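Local coordinates for protein YibA (Escherichia coli, PDB 1OYZ) that is of unknown function, may have oxidoreductase activity, and folds into an elongated all-helical solenoid related to HEAT repeats, at residues A[199-204]-A[210-215]; A[91-96]-A[126-131]; A[231-236]-A[254-259]; A[147-152]-A[165-170]; A[31-36]-A[60-65]. All coordinates share one frame; numbering follows the deposited sequence.

Contact 1: residues A[199-204]-A[210-215]; sequences EMLQDK and IEAIIG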
# COMPACT_ATOMS: atom_id res chain seq x y z
N GLU A 199 -3.96 -21.23 1.01
CA GLU A 199 -5.34 -21.02 0.59
C GLU A 199 -5.40 -19.98 -0.50
O GLU A 199 -6.25 -20.06 -1.40
CB GLU A 199 -6.21 -20.56 1.76
CG GLU A 199 -6.26 -21.56 2.90
CD GLU A 199 -6.79 -22.92 2.43
OE1 GLU A 199 -6.50 -23.95 3.09
OE2 GLU A 199 -7.52 -22.94 1.41
N MSE A 200 -4.52 -19.00 -0.44
CA MSE A 200 -4.54 -17.95 -1.46
C MSE A 200 -4.09 -18.48 -2.82
O MSE A 200 -4.32 -17.84 -3.86
CB MSE A 200 -3.70 -16.75 -0.97
CG MSE A 200 -4.38 -16.09 0.18
SE MSE A 200 -3.35 -14.85 1.25
CE MSE A 200 -4.42 -13.27 0.81
N LEU A 201 -3.46 -19.65 -2.82
CA LEU A 201 -3.08 -20.23 -4.10
C LEU A 201 -4.33 -20.37 -4.94
O LEU A 201 -4.26 -20.35 -6.16
CB LEU A 201 -2.42 -21.58 -3.92
CG LEU A 201 -1.06 -21.37 -3.27
CD1 LEU A 201 -0.32 -22.72 -3.15
CD2 LEU A 201 -0.25 -20.39 -4.12
N GLN A 202 -5.48 -20.51 -4.28
CA GLN A 202 -6.77 -20.61 -5.00
C GLN A 202 -7.54 -19.27 -5.07
O GLN A 202 -8.71 -19.27 -5.45
CB GLN A 202 -7.70 -21.64 -4.34
CG GLN A 202 -7.01 -22.88 -3.75
CD GLN A 202 -6.35 -23.72 -4.81
OE1 GLN A 202 -5.43 -24.49 -4.52
NE2 GLN A 202 -6.81 -23.59 -6.03
N ASP A 203 -6.92 -18.15 -4.70
CA ASP A 203 -7.61 -16.85 -4.74
C ASP A 203 -8.06 -16.49 -6.17
O ASP A 203 -7.37 -16.81 -7.14
CB ASP A 203 -6.70 -15.73 -4.22
CG ASP A 203 -7.48 -14.49 -3.80
OD1 ASP A 203 -8.06 -13.79 -4.67
OD2 ASP A 203 -7.48 -14.22 -2.57
N LYS A 204 -9.20 -15.82 -6.30
CA LYS A 204 -9.68 -15.45 -7.62
C LYS A 204 -8.86 -14.32 -8.22
O LYS A 204 -8.92 -14.06 -9.41
CB LYS A 204 -11.12 -14.97 -7.53
CG LYS A 204 -11.22 -13.67 -6.74
CD LYS A 204 -12.64 -13.10 -6.73
CE LYS A 204 -13.63 -14.00 -5.99
NZ LYS A 204 -14.93 -13.29 -5.80
N ILE A 210 -0.10 -14.49 -6.98
CA ILE A 210 1.33 -14.24 -7.17
C ILE A 210 2.04 -13.96 -5.87
O ILE A 210 3.10 -14.52 -5.63
CB ILE A 210 1.57 -13.10 -8.18
CG1 ILE A 210 1.31 -13.62 -9.60
CG2 ILE A 210 2.99 -12.58 -8.05
CD1 ILE A 210 1.05 -12.51 -10.64
N GLU A 211 1.48 -13.10 -5.02
CA GLU A 211 2.13 -12.82 -3.73
C GLU A 211 2.19 -14.09 -2.84
O GLU A 211 3.16 -14.30 -2.09
CB GLU A 211 1.41 -11.69 -2.97
CG GLU A 211 1.60 -10.24 -3.58
CD GLU A 211 3.00 -9.67 -3.43
OE1 GLU A 211 3.62 -10.00 -2.38
OE2 GLU A 211 3.49 -8.85 -4.30
N ALA A 212 1.15 -14.93 -2.91
CA ALA A 212 1.11 -16.17 -2.12
C ALA A 212 2.23 -17.10 -2.62
O ALA A 212 2.98 -17.69 -1.83
CB ALA A 212 -0.26 -16.85 -2.27
N ILE A 213 2.35 -17.20 -3.93
CA ILE A 213 3.40 -18.02 -4.52
C ILE A 213 4.78 -17.54 -4.13
O ILE A 213 5.64 -18.34 -3.73
CB ILE A 213 3.28 -18.02 -6.06
CG1 ILE A 213 2.02 -18.80 -6.46
CG2 ILE A 213 4.54 -18.65 -6.67
CD1 ILE A 213 1.60 -18.63 -7.87
N ILE A 214 5.04 -16.23 -4.21
CA ILE A 214 6.38 -15.78 -3.84
C ILE A 214 6.54 -15.93 -2.33
O ILE A 214 7.60 -16.31 -1.83
CB ILE A 214 6.69 -14.30 -4.30
CG1 ILE A 214 6.47 -13.34 -3.17
CG2 ILE A 214 5.82 -13.88 -5.48
CD1 ILE A 214 7.76 -12.97 -2.52
N GLY A 215 5.48 -15.66 -1.58
CA GLY A 215 5.56 -15.80 -0.14
C GLY A 215 5.86 -17.24 0.28
O GLY A 215 6.74 -17.49 1.12

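Contact 2: residues A[91-96]-A[126-131]; sequences VFNILN and SPKIVE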
# COMPACT_ATOMS: atom_id res chain seq x y z
N VAL A 91 -2.18 18.14 15.58
CA VAL A 91 -2.62 17.77 14.25
C VAL A 91 -2.75 16.26 14.17
O VAL A 91 -3.72 15.73 13.65
CB VAL A 91 -1.65 18.32 13.16
CG1 VAL A 91 -1.91 17.63 11.79
CG2 VAL A 91 -1.86 19.83 13.01
N PHE A 92 -1.78 15.56 14.72
CA PHE A 92 -1.86 14.12 14.71
C PHE A 92 -3.16 13.70 15.41
O PHE A 92 -3.95 12.92 14.88
CB PHE A 92 -0.69 13.52 15.43
CG PHE A 92 -0.71 12.06 15.40
CD1 PHE A 92 -0.23 11.38 14.30
CD2 PHE A 92 -1.31 11.35 16.42
CE1 PHE A 92 -0.35 10.02 14.21
CE2 PHE A 92 -1.44 9.98 16.33
CZ PHE A 92 -0.96 9.31 15.23
N ASN A 93 -3.40 14.24 16.59
CA ASN A 93 -4.61 13.90 17.33
C ASN A 93 -5.84 14.21 16.54
O ASN A 93 -6.81 13.44 16.56
CB ASN A 93 -4.61 14.62 18.67
CG ASN A 93 -3.55 14.06 19.59
OD1 ASN A 93 -3.03 14.74 20.47
ND2 ASN A 93 -3.21 12.79 19.39
N ILE A 94 -5.82 15.32 15.82
CA ILE A 94 -6.96 15.63 14.99
C ILE A 94 -7.17 14.54 13.94
O ILE A 94 -8.29 14.09 13.75
CB ILE A 94 -6.79 16.98 14.30
CG1 ILE A 94 -6.91 18.09 15.36
CG2 ILE A 94 -7.84 17.15 13.20
CD1 ILE A 94 -6.56 19.47 14.87
N LEU A 95 -6.11 14.08 13.29
CA LEU A 95 -6.25 13.06 12.25
C LEU A 95 -6.67 11.70 12.82
O LEU A 95 -7.50 10.99 12.25
CB LEU A 95 -4.92 12.89 11.50
CG LEU A 95 -4.52 13.73 10.28
CD1 LEU A 95 -5.47 14.84 10.06
CD2 LEU A 95 -3.08 14.23 10.44
N ASN A 96 -6.04 11.34 13.91
CA ASN A 96 -6.30 10.07 14.61
C ASN A 96 -7.79 10.01 14.95
O ASN A 96 -8.48 8.99 14.72
CB ASN A 96 -5.44 10.03 15.88
CG ASN A 96 -5.73 8.84 16.74
OD1 ASN A 96 -6.10 9.00 17.88
ND2 ASN A 96 -5.54 7.63 16.22
N SER A 126 4.07 5.99 16.26
CA SER A 126 3.89 4.58 15.94
C SER A 126 2.96 3.82 16.88
O SER A 126 1.99 3.21 16.44
CB SER A 126 5.24 3.89 15.87
OG SER A 126 6.05 4.58 14.93
N PRO A 127 3.24 3.86 18.18
CA PRO A 127 2.38 3.17 19.15
C PRO A 127 0.91 3.51 18.88
O PRO A 127 0.06 2.63 18.80
CB PRO A 127 2.87 3.73 20.50
CG PRO A 127 4.35 3.96 20.25
CD PRO A 127 4.35 4.57 18.85
N LYS A 128 0.61 4.80 18.72
CA LYS A 128 -0.76 5.22 18.44
C LYS A 128 -1.29 4.70 17.11
O LYS A 128 -2.47 4.37 17.01
CB LYS A 128 -0.87 6.73 18.51
CG LYS A 128 -0.98 7.23 19.93
CD LYS A 128 -0.53 8.67 20.02
CE LYS A 128 -0.76 9.21 21.41
NZ LYS A 128 -2.21 9.43 21.63
N ILE A 129 -0.43 4.63 16.10
CA ILE A 129 -0.83 4.10 14.80
C ILE A 129 -1.27 2.64 14.96
O ILE A 129 -2.21 2.17 14.31
CB ILE A 129 0.32 4.14 13.79
CG1 ILE A 129 0.56 5.57 13.31
CG2 ILE A 129 -0.02 3.26 12.59
CD1 ILE A 129 -0.48 6.07 12.30
N VAL A 130 -0.58 1.92 15.83
CA VAL A 130 -0.91 0.52 16.05
C VAL A 130 -2.30 0.37 16.70
O VAL A 130 -3.12 -0.44 16.26
CB VAL A 130 0.13 -0.15 16.93
CG1 VAL A 130 -0.35 -1.51 17.34
CG2 VAL A 130 1.44 -0.27 16.18
N GLU A 131 -2.54 1.14 17.76
CA GLU A 131 -3.80 1.10 18.48
C GLU A 131 -4.89 1.50 17.52
O GLU A 131 -6.01 0.95 17.55
CB GLU A 131 -3.80 2.11 19.64
CG GLU A 131 -3.67 1.48 21.02
CD GLU A 131 -3.90 2.46 22.18
OE1 GLU A 131 -4.81 3.32 22.09
OE2 GLU A 131 -3.18 2.36 23.20

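Contact 3: residues A[231-236]-A[254-259]; sequences ELKKNT and LPVLDT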
# COMPACT_ATOMS: atom_id res chain seq x y z
N GLU A 231 2.17 -22.96 -13.37
CA GLU A 231 2.49 -21.63 -13.83
C GLU A 231 3.70 -21.63 -14.74
O GLU A 231 3.74 -20.90 -15.73
CB GLU A 231 2.74 -20.71 -12.64
CG GLU A 231 1.47 -20.41 -11.91
CD GLU A 231 0.49 -19.66 -12.76
OE1 GLU A 231 -0.73 -19.88 -12.61
OE2 GLU A 231 0.93 -18.83 -13.59
N LEU A 232 4.69 -22.45 -14.41
CA LEU A 232 5.87 -22.48 -15.25
C LEU A 232 5.57 -23.12 -16.60
O LEU A 232 6.34 -22.94 -17.52
CB LEU A 232 7.02 -23.22 -14.56
CG LEU A 232 7.60 -22.56 -13.30
CD1 LEU A 232 8.34 -23.59 -12.44
CD2 LEU A 232 8.54 -21.41 -13.72
N LYS A 233 4.46 -23.83 -16.74
CA LYS A 233 4.19 -24.47 -18.04
C LYS A 233 3.40 -23.62 -19.01
O LYS A 233 3.13 -24.02 -20.14
CB LYS A 233 3.49 -25.82 -17.84
CG LYS A 233 4.35 -26.84 -17.12
CD LYS A 233 3.63 -28.16 -17.01
CE LYS A 233 4.57 -29.27 -16.55
NZ LYS A 233 3.90 -30.60 -16.74
N LYS A 234 3.03 -22.42 -18.58
CA LYS A 234 2.27 -21.56 -19.45
C LYS A 234 3.12 -21.01 -20.60
O LYS A 234 4.35 -20.99 -20.55
CB LYS A 234 1.64 -20.44 -18.63
CG LYS A 234 0.62 -21.00 -17.64
CD LYS A 234 -0.05 -19.91 -16.83
CE LYS A 234 -1.24 -20.44 -16.04
NZ LYS A 234 -1.86 -19.35 -15.23
N ASN A 235 2.43 -20.59 -21.65
CA ASN A 235 3.05 -20.02 -22.83
C ASN A 235 3.67 -18.67 -22.45
O ASN A 235 4.77 -18.32 -22.88
CB ASN A 235 1.99 -19.85 -23.91
CG ASN A 235 2.57 -19.90 -25.28
OD1 ASN A 235 3.03 -20.96 -25.73
ND2 ASN A 235 2.58 -18.76 -25.98
N THR A 236 2.92 -17.92 -21.64
CA THR A 236 3.35 -16.63 -21.11
C THR A 236 3.53 -16.90 -19.61
O THR A 236 2.57 -17.24 -18.92
CB THR A 236 2.26 -15.54 -21.27
OG1 THR A 236 1.94 -15.37 -22.66
CG2 THR A 236 2.73 -14.23 -20.68
N LEU A 254 13.76 -28.62 -11.53
CA LEU A 254 14.85 -28.51 -12.48
C LEU A 254 14.49 -28.95 -13.88
O LEU A 254 14.76 -28.25 -14.84
CB LEU A 254 16.08 -29.28 -11.99
CG LEU A 254 16.81 -28.60 -10.82
CD1 LEU A 254 17.87 -29.54 -10.23
CD2 LEU A 254 17.46 -27.33 -11.31
N PRO A 255 13.83 -30.11 -14.02
CA PRO A 255 13.48 -30.56 -15.37
C PRO A 255 12.74 -29.53 -16.21
O PRO A 255 13.15 -29.22 -17.33
CB PRO A 255 12.63 -31.80 -15.09
CG PRO A 255 13.24 -32.33 -13.81
CD PRO A 255 13.32 -31.05 -13.01
N VAL A 256 11.66 -28.98 -15.65
CA VAL A 256 10.86 -27.99 -16.34
C VAL A 256 11.64 -26.72 -16.62
O VAL A 256 11.46 -26.10 -17.66
CB VAL A 256 9.59 -27.63 -15.53
CG1 VAL A 256 8.71 -28.84 -15.38
CG2 VAL A 256 9.99 -27.11 -14.15
N LEU A 257 12.50 -26.33 -15.69
CA LEU A 257 13.30 -25.12 -15.88
C LEU A 257 14.22 -25.37 -17.07
O LEU A 257 14.32 -24.55 -17.99
CB LEU A 257 14.13 -24.78 -14.63
CG LEU A 257 13.35 -24.26 -13.41
CD1 LEU A 257 14.32 -24.07 -12.25
CD2 LEU A 257 12.63 -22.94 -13.71
N ASP A 258 14.86 -26.53 -17.06
CA ASP A 258 15.76 -26.86 -18.14
C ASP A 258 15.03 -26.72 -19.49
O ASP A 258 15.52 -26.09 -20.42
CB ASP A 258 16.27 -28.29 -17.95
CG ASP A 258 17.28 -28.67 -18.98
OD1 ASP A 258 16.96 -29.54 -19.83
OD2 ASP A 258 18.39 -28.07 -18.95
N THR A 259 13.84 -27.31 -19.56
CA THR A 259 13.00 -27.25 -20.75
C THR A 259 12.71 -25.81 -21.22
O THR A 259 12.66 -25.53 -22.43
CB THR A 259 11.62 -27.90 -20.47
OG1 THR A 259 11.79 -29.32 -20.31
CG2 THR A 259 10.66 -27.64 -21.59

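Contact 4: residues A[147-152]-A[165-170]; sequences ATAFAI and INLLKD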
# COMPACT_ATOMS: atom_id res chain seq x y z
N ALA A 147 -6.76 1.58 3.57
CA ALA A 147 -5.89 2.60 4.10
C ALA A 147 -5.20 2.08 5.35
O ALA A 147 -4.06 2.44 5.64
CB ALA A 147 -6.67 3.88 4.37
N THR A 148 -5.86 1.19 6.08
CA THR A 148 -5.27 0.63 7.29
C THR A 148 -4.11 -0.26 6.87
O THR A 148 -3.06 -0.29 7.54
CB THR A 148 -6.30 -0.22 8.11
OG1 THR A 148 -7.44 0.58 8.43
CG2 THR A 148 -5.68 -0.73 9.41
N ALA A 149 -4.28 -0.98 5.77
CA ALA A 149 -3.18 -1.85 5.33
C ALA A 149 -1.93 -0.99 5.08
O ALA A 149 -0.82 -1.32 5.52
CB ALA A 149 -3.58 -2.61 4.05
N PHE A 150 -2.11 0.11 4.37
CA PHE A 150 -1.01 1.02 4.09
C PHE A 150 -0.35 1.49 5.37
O PHE A 150 0.88 1.47 5.51
CB PHE A 150 -1.52 2.24 3.34
CG PHE A 150 -0.50 3.32 3.18
CD1 PHE A 150 0.71 3.05 2.54
CD2 PHE A 150 -0.73 4.58 3.68
CE1 PHE A 150 1.68 4.03 2.41
CE2 PHE A 150 0.23 5.57 3.56
CZ PHE A 150 1.44 5.29 2.93
N ALA A 151 -1.18 1.93 6.30
CA ALA A 151 -0.70 2.41 7.58
C ALA A 151 0.22 1.41 8.26
O ALA A 151 1.35 1.73 8.62
CB ALA A 151 -1.87 2.71 8.49
N ILE A 152 -0.29 0.20 8.45
CA ILE A 152 0.48 -0.84 9.12
C ILE A 152 1.84 -1.04 8.47
O ILE A 152 2.86 -1.10 9.16
CB ILE A 152 -0.33 -2.18 9.15
CG1 ILE A 152 -1.58 -2.03 10.04
CG2 ILE A 152 0.54 -3.30 9.67
CD1 ILE A 152 -2.55 -3.22 10.03
N ILE A 165 -3.09 -10.79 9.33
CA ILE A 165 -3.72 -12.06 9.06
C ILE A 165 -5.19 -11.88 8.77
O ILE A 165 -5.71 -12.44 7.81
CB ILE A 165 -3.50 -13.03 10.25
CG1 ILE A 165 -2.02 -13.40 10.34
CG2 ILE A 165 -4.33 -14.30 10.09
CD1 ILE A 165 -1.68 -14.33 11.49
N ASN A 166 -5.89 -11.08 9.58
CA ASN A 166 -7.32 -10.90 9.30
C ASN A 166 -7.53 -10.21 7.94
O ASN A 166 -8.49 -10.52 7.25
CB ASN A 166 -8.00 -10.09 10.42
CG ASN A 166 -9.45 -10.52 10.65
OD1 ASN A 166 -9.71 -11.67 11.01
ND2 ASN A 166 -10.39 -9.61 10.42
N LEU A 167 -6.63 -9.30 7.56
CA LEU A 167 -6.75 -8.61 6.27
C LEU A 167 -6.49 -9.57 5.10
O LEU A 167 -6.96 -9.37 3.99
CB LEU A 167 -5.80 -7.40 6.20
CG LEU A 167 -6.16 -6.27 7.20
CD1 LEU A 167 -5.08 -5.19 7.25
CD2 LEU A 167 -7.50 -5.65 6.80
N LEU A 168 -5.71 -10.61 5.35
CA LEU A 168 -5.47 -11.59 4.30
C LEU A 168 -6.81 -12.23 3.98
O LEU A 168 -7.04 -12.68 2.85
CB LEU A 168 -4.51 -12.67 4.77
CG LEU A 168 -3.05 -12.28 4.96
CD1 LEU A 168 -2.29 -13.45 5.61
CD2 LEU A 168 -2.44 -11.92 3.61
N LYS A 169 -7.71 -12.26 4.97
CA LYS A 169 -9.01 -12.89 4.80
C LYS A 169 -10.05 -11.90 4.34
O LYS A 169 -11.25 -12.22 4.29
CB LYS A 169 -9.47 -13.51 6.12
CG LYS A 169 -8.39 -14.27 6.86
CD LYS A 169 -8.86 -14.64 8.27
CE LYS A 169 -7.73 -15.19 9.13
NZ LYS A 169 -8.27 -15.80 10.38
N ASP A 170 -9.61 -10.72 3.97
CA ASP A 170 -10.54 -9.70 3.56
C ASP A 170 -11.31 -10.02 2.29
O ASP A 170 -10.81 -10.69 1.38
CB ASP A 170 -9.82 -8.38 3.37
CG ASP A 170 -10.75 -7.21 3.48
OD1 ASP A 170 -11.56 -7.00 2.56
OD2 ASP A 170 -10.70 -6.52 4.52

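Contact 5: residues A[31-36]-A[60-65]; sequences LLDDHN and IEFCSD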
# COMPACT_ATOMS: atom_id res chain seq x y z
N LEU A 31 -9.84 27.39 -4.54
CA LEU A 31 -9.88 26.20 -5.39
C LEU A 31 -10.19 24.92 -4.61
O LEU A 31 -10.64 23.93 -5.19
CB LEU A 31 -8.55 26.06 -6.15
CG LEU A 31 -8.53 26.55 -7.61
CD1 LEU A 31 -9.49 27.71 -7.81
CD2 LEU A 31 -7.10 26.95 -7.99
N LEU A 32 -9.96 24.94 -3.29
CA LEU A 32 -10.26 23.75 -2.51
C LEU A 32 -11.75 23.45 -2.57
O LEU A 32 -12.15 22.32 -2.35
CB LEU A 32 -9.84 23.94 -1.05
CG LEU A 32 -8.35 24.21 -0.85
CD1 LEU A 32 -8.10 24.45 0.62
CD2 LEU A 32 -7.52 23.03 -1.39
N ASP A 33 -12.55 24.47 -2.88
CA ASP A 33 -14.00 24.33 -2.97
C ASP A 33 -14.51 24.21 -4.39
O ASP A 33 -15.69 24.41 -4.64
CB ASP A 33 -14.70 25.51 -2.33
CG ASP A 33 -14.46 25.58 -0.86
OD1 ASP A 33 -14.32 24.50 -0.25
OD2 ASP A 33 -14.42 26.70 -0.32
N ASP A 34 -13.62 23.90 -5.32
CA ASP A 34 -14.01 23.76 -6.71
C ASP A 34 -14.87 22.50 -6.86
O ASP A 34 -14.79 21.60 -6.03
CB ASP A 34 -12.76 23.66 -7.57
CG ASP A 34 -13.04 23.86 -9.03
OD1 ASP A 34 -13.30 22.86 -9.73
OD2 ASP A 34 -13.03 25.04 -9.47
N HIS A 35 -15.69 22.44 -7.91
CA HIS A 35 -16.54 21.26 -8.12
C HIS A 35 -15.78 20.09 -8.73
O HIS A 35 -16.24 18.94 -8.66
CB HIS A 35 -17.76 21.61 -8.99
CG HIS A 35 -18.78 22.45 -8.28
ND1 HIS A 35 -19.29 22.11 -7.05
CD2 HIS A 35 -19.39 23.61 -8.64
CE1 HIS A 35 -20.17 23.03 -6.67
NE2 HIS A 35 -20.24 23.94 -7.61
N ASN A 36 -14.62 20.38 -9.32
CA ASN A 36 -13.82 19.32 -9.91
C ASN A 36 -12.83 18.77 -8.90
O ASN A 36 -12.10 19.51 -8.25
CB ASN A 36 -13.05 19.79 -11.15
CG ASN A 36 -12.28 18.66 -11.81
OD1 ASN A 36 -12.86 17.85 -12.54
ND2 ASN A 36 -10.98 18.57 -11.53
N ILE A 60 -7.03 22.72 9.33
CA ILE A 60 -7.58 22.32 10.61
C ILE A 60 -9.06 22.73 10.66
O ILE A 60 -9.92 21.88 10.88
CB ILE A 60 -6.80 22.98 11.76
CG1 ILE A 60 -5.44 22.28 11.88
CG2 ILE A 60 -7.62 22.94 13.08
CD1 ILE A 60 -4.42 23.04 12.73
N GLU A 61 -9.36 23.99 10.39
CA GLU A 61 -10.77 24.39 10.41
C GLU A 61 -11.59 23.51 9.47
O GLU A 61 -12.68 23.04 9.85
CB GLU A 61 -10.94 25.84 10.01
CG GLU A 61 -10.21 26.80 10.91
CD GLU A 61 -10.42 28.23 10.47
OE1 GLU A 61 -9.78 29.12 11.06
OE2 GLU A 61 -11.22 28.46 9.53
N PHE A 62 -11.10 23.30 8.25
CA PHE A 62 -11.81 22.45 7.29
C PHE A 62 -12.09 21.09 7.90
O PHE A 62 -13.07 20.45 7.56
CB PHE A 62 -10.99 22.24 6.01
CG PHE A 62 -11.31 23.21 4.92
CD1 PHE A 62 -11.67 24.52 5.22
CD2 PHE A 62 -11.24 22.83 3.58
CE1 PHE A 62 -11.95 25.44 4.22
CE2 PHE A 62 -11.53 23.74 2.57
CZ PHE A 62 -11.88 25.05 2.89
N CYS A 63 -11.21 20.66 8.80
CA CYS A 63 -11.39 19.38 9.44
C CYS A 63 -12.69 19.31 10.23
O CYS A 63 -13.20 18.23 10.48
CB CYS A 63 -10.20 19.07 10.34
SG CYS A 63 -8.85 18.33 9.38
N SER A 64 -13.23 20.47 10.59
CA SER A 64 -14.49 20.52 11.34
C SER A 64 -15.67 20.99 10.52
O SER A 64 -16.74 21.26 11.06
CB SER A 64 -14.34 21.44 12.54
OG SER A 64 -13.56 20.77 13.51
N ASP A 65 -15.49 21.08 9.22
CA ASP A 65 -16.57 21.54 8.38
C ASP A 65 -17.68 20.51 8.26
O ASP A 65 -17.45 19.32 8.40
CB ASP A 65 -16.08 21.89 6.98
CG ASP A 65 -17.07 22.75 6.23
OD1 ASP A 65 -17.04 23.97 6.43
OD2 ASP A 65 -17.89 22.22 5.45

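Contact 1: residues A[199-204]-A[210-215]
M200 and L201, where helix 191-200 gives way to a turn, close on A212 and I213 of helix 206-218, and every touching residue is buried. The tight part is small and wholly aliphatic. CB of A212 fits between two neighbours, meeting M200 CB at 3.7 Å and L201 CD2 at 4.0 Å. The same L201 methyl presses on the flank of the next residue, with CD2 3.6 Å from I213 CG1, and the two side chains cross at about a right angle. In L201, with CG anti to the carbonyl carbon (chi1 -69°), CD1 takes the extended place and CD2, folded back beside CA, is the branch turned to helix 206-218. M200, a selenomethionine, gives only its root: beyond CB it leads off toward R176 and V208. The contact joins two successive helices of the alpha-solenoid, and between them a type I turn runs from M200 to D203, its D203 N bonded to M200 O at 2.7 Å. V227 of helix 225-232 touches both L201 and I213, continuing the core to the next helix. The other part of the turn is loose. E199 points away from helix 206-218, and E199, Q202 and K204 are exposed to solvent, whereas D203 OD2 makes a salt bridge with R176 of helix 173-186.

Contact 2: residues A[91-96]-A[126-131]
F92 reaches across to K128 and I129, joining helix 88-101 to helix 126-136. These two segments run almost parallel, at 9° with axes 11.8 Å apart, an arrangement in keeping with neighbouring helices in one layer of a HEAT-type solenoid; the segment 126-131 opens the range recognised as HEAT repeats. The wide spacing is bridged by long side chains. F92 holds CG anti to its backbone N (chi1 -178°), which carries the ring straight out toward the other helix. K128 brings its aliphatic stem obliquely to the ring, CB and CD each 4.0 Å from F92 CE2. Its CG is anti to the carbonyl carbon, the stem continues extended, and only the last bond bends, turning the ammonium aside toward N93. There K128 NZ and N93 ND2 stand 4.2 Å apart, a proximity without a bond. N93 ND2 also comes to the edge of the F92 ring, in its plane. Behind them T115 of helix 105-121 touches both F92 and I129, Y125 stacks on F92, and K128 is exposed. I129 is twice folded along its chain, and near the ring plane its CD1 comes to the ring edge, 4.4 Å from F92 CE1.

Contact 3: residues A[231-236]-A[254-259]
L232 and V256 meet through methyl groups alone in this alpha-solenoid, and the flat group of the contact, the E231 carboxylate, lies away from helix 254-261. K234 NZ reaches E231 OE1 at 2.9 Å on the syn side, 29° out of the carboxylate plane, with a weaker second approach to OE2; R209 forms a further salt bridge to OE1. This buried acid thus has two basic partners, which probably keep it charged. The contact itself is helix-to-helix packing, joining helix 225-232 to helix 254-261, with helix 239-248 between them in sequence. L232 forks between two residues: CD1 lies 4.2 Å from V256 CG2, and CD2 lies 4.4 Å from L257 CD2. Its other surfaces rest on I241, I242 and A245 of helix 239-248, while L257 goes on to I274 and L277 of helix 268-277. On the exposed rim K233 runs fully extended, its stem passing V256 and its ammonium carried onward. The last touch there is K233 CE, 4.3 Å from V256 CG1.

Contact 4: residues A[147-152]-A[165-170]
L167 pushes one methyl, CD1, against A149 and I152, and that single methyl makes the first shell of the contact. It joins helix 142-153 to helix 161-168 inside the range assigned to HEAT repeats, where stacked helices bury aliphatic residues between them. CD1 of L167 sits 4.3 Å from A149 CA and 4.4 Å from A149 CB, so the small alanine lets it come close to the helix backbone. From the next turn of the same helix, I152 CD1 meets it at 4.2 Å. L167 has CG anti to its carbonyl carbon (chi1 -66°) and then runs extended, which carries CD1 out to A149 and I152. The spacings are those of ordinary, unstrained packing, and all three residues are buried. A second shell comes from helix 173-186: W178 rests on A149, and V175 touches L167, together closing in the pair. T148, just before A149, ties its OG1 to V144 O within its own helix and to T136 OG1 of helix 126-136. D170 follows helix 161-168. Its OD2 makes a salt bridge to R145, a polar link from the turn after helix 161-168 to helix 142-153; its OD1 takes N172 N, and its carbonyl takes R176. The turn leading to it is closed by D170 N bonded to L167 O at 3.0 Å.

Contact 5: residues A[31-36]-A[60-65]
F62 turns its ring toward L32 and D33 with an unusual chi1 of -94°, away from a staggered position, while both of its partners place CG anti to their own carbonyl carbon. L32 brings CB and CD1 obliquely to the ring, each 4.0 Å from F62 CE2. D33 holds its carboxylate nearly parallel to the ring, the planes 15° apart, with OD1 4.0 Å from F62 CZ in an oblique approach. The acid is fixed less by the ring than by R70, which binds OD2; R70 also pairs with D65, so one arginine probably balances two carboxylates beside the aromatic. The segment 31-36 is a type I turn from L31 to D34 followed by an Asx turn, D34 OD1 accepting N36 N at 2.8 Å, with N36 as N-cap of helix 37-50. Around this joint, in the N-terminal part of the helical solenoid, L32 packs on S43 and L47 of helix 37-50, F62 on I73 of helix 68-80, and C63 on M98 of helix 88-101.

The five contacts follow the chain in the order 5, 2, 4, 1 and 3, as in a solenoid built by adding helices one after another. Contacts 3 and 5 are the farthest apart, about 55 Å between centres. Two pairs touch directly: contacts 5 and 2, where I60 and C63 pack on V91 and I94 with I94 CD1 4.0 Å from I60 CG2, and contacts 4 and 1, where M200 CE lies 3.4 Å from L168 O. Contacts 2 and 4, and likewise 1 and 3, come within about 4 Å between nearest atoms without touching. R176 hydrogen-bonds the D170 carbonyl of contact 4 and forms a salt bridge with D203 of contact 1.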